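Local coordinates for probable sulfate-binding lipoprotein SubI (Mycobacterium tuberculosis, PDB 6DDN) that probably binds sulfate outside the cell membrane as the solute-binding lipoprotein of a sulfate transport system, at residues Asn238-Ile241 with Ala242-Ala246. Numbering follows the deposited sequence.
Sequences NEAI and ATERA
Thr243 grips the carbonyl of Glu239 one helical turn back with two donors. Its backbone N gives the i to i+4 bond to Glu239 O, and its OG1 donates to the same oxygen at 2.6 Å from the opposite face of the carbonyl plane. OG1 can do this because it stands beside its own backbone N, chi1 -54°. The buried hydroxyl is thereby satisfied within the helix.

Three more backbone bonds run between the segments: Ala242 N to Asn238 O, Glu244 N to Ala240 O at 2.9 Å with an N-H...O angle of 170°, and Arg245 N to Ile241 O. Ala246 N bonds to Ala242 O and carries the series one residue further.

The Glu239 carboxylate forms a salt bridge with Arg219 and accepts a hydrogen bond from Thr222. Glu244 bends so that its CD lies 3.2 Å from Ala240 O; carboxylate and carbonyl are both acceptors, so no bond forms there. Its OE2 is hydrogen-bonded to His252 ND1. Arg245 runs alongside Ile241, and Ile241 CG2 sits over the centre of one guanidinium face, 3.6 Å from Arg245 CZ. This van der Waals contact uses none of the N-H groups. NH1 donates to Gln295 O, and NH2 is also hydrogen-bonded elsewhere.

This short alpha-helix, 237-245, nearly complete here and ending at Arg245, has a threonine hydroxyl bonded to the i-4 carbonyl. It links strands 232-236 and 250-253 in a periplasmic-binding-protein fold.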
loop_
_atom_site.group_PDB
_atom_site.type_symbol
_atom_site.label_atom_id
_atom_site.label_comp_id
_atom_site.label_asym_id
_atom_site.label_seq_id
_atom_site.Cartn_x
_atom_site.Cartn_y
_atom_site.Cartn_z
ATOM N N ASN A 238 3.584 -5.138 4.865
ATOM C CA ASN A 238 4.901 -5.195 4.240
ATOM C C ASN A 238 5.848 -4.180 4.865
ATOM O O ASN A 238 7.045 -4.451 5.015
ATOM C CB ASN A 238 4.785 -4.968 2.733
ATOM C CG ASN A 238 3.985 -3.727 2.384
ATOM O OD1 ASN A 238 2.814 -3.814 2.020
ATOM N ND2 ASN A 238 4.623 -2.566 2.471
ATOM N N GLU A 239 5.329 -3.010 5.245
ATOM C CA GLU A 239 6.181 -1.993 5.848
ATOM C C GLU A 239 6.605 -2.394 7.253
ATOM O O GLU A 239 7.732 -2.105 7.673
ATOM C CB GLU A 239 5.463 -0.643 5.859
ATOM C CG GLU A 239 6.248 0.481 6.530
ATOM C CD GLU A 239 7.289 1.114 5.621
ATOM O OE1 GLU A 239 7.576 2.317 5.800
ATOM O OE2 GLU A 239 7.826 0.417 4.732
ATOM N N ALA A 240 5.721 -3.063 7.997
ATOM C CA ALA A 240 6.107 -3.576 9.306
ATOM C C ALA A 240 7.176 -4.652 9.174
ATOM O O ALA A 240 8.147 -4.673 9.941
ATOM C CB ALA A 240 4.882 -4.123 10.040
ATOM N N ILE A 241 7.017 -5.549 8.198
ATOM C CA ILE A 241 8.005 -6.599 7.971
ATOM C C ILE A 241 9.347 -5.993 7.584
ATOM O O ILE A 241 10.401 -6.420 8.071
ATOM C CB ILE A 241 7.496 -7.583 6.901
ATOM C CG1 ILE A 241 6.323 -8.401 7.445
ATOM C CG2 ILE A 241 8.614 -8.500 6.437
ATOM C CD1 ILE A 241 5.571 -9.165 6.383
ATOM N N ALA A 242 9.330 -4.984 6.712
ATOM C CA ALA A 242 10.579 -4.373 6.272
ATOM C C ALA A 242 11.245 -3.602 7.404
ATOM O O ALA A 242 12.476 -3.617 7.531
ATOM C CB ALA A 242 10.322 -3.460 5.075
ATOM N N THR A 243 10.452 -2.925 8.236
ATOM C CA THR A 243 11.019 -2.176 9.353
ATOM C C THR A 243 11.613 -3.115 10.396
ATOM O O THR A 243 12.729 -2.892 10.880
ATOM C CB THR A 243 9.950 -1.279 9.981
ATOM O OG1 THR A 243 9.356 -0.459 8.967
ATOM C CG2 THR A 243 10.566 -0.390 11.048
ATOM N N GLU A 244 10.873 -4.168 10.758
ATOM C CA GLU A 244 11.393 -5.180 11.673
ATOM C C GLU A 244 12.726 -5.730 11.186
ATOM O O GLU A 244 13.684 -5.859 11.958
ATOM C CB GLU A 244 10.386 -6.321 11.809
ATOM C CG GLU A 244 9.353 -6.143 12.891
ATOM C CD GLU A 244 8.004 -6.691 12.475
ATOM O OE1 GLU A 244 7.976 -7.660 11.687
ATOM O OE2 GLU A 244 6.973 -6.153 12.928
ATOM N N ARG A 245 12.798 -6.065 9.897
ATOM C CA ARG A 245 13.991 -6.686 9.339
ATOM C C ARG A 245 15.189 -5.751 9.323
ATOM O O ARG A 245 16.329 -6.226 9.294
ATOM C CB ARG A 245 13.709 -7.173 7.922
ATOM C CG ARG A 245 12.882 -8.430 7.860
ATOM C CD ARG A 245 12.649 -8.810 6.422
ATOM N NE ARG A 245 12.014 -10.115 6.291
ATOM C CZ ARG A 245 11.355 -10.504 5.207
ATOM N NH1 ARG A 245 11.249 -9.686 4.169
ATOM N NH2 ARG A 245 10.804 -11.708 5.159
ATOM N N ALA A 246 14.963 -4.442 9.327
ATOM C CA ALA A 246 16.047 -3.476 9.419
ATOM C C ALA A 246 16.609 -3.359 10.831
ATOM O O ALA A 246 17.358 -2.417 11.107
ATOM C CB ALA A 246 15.575 -2.105 8.930
#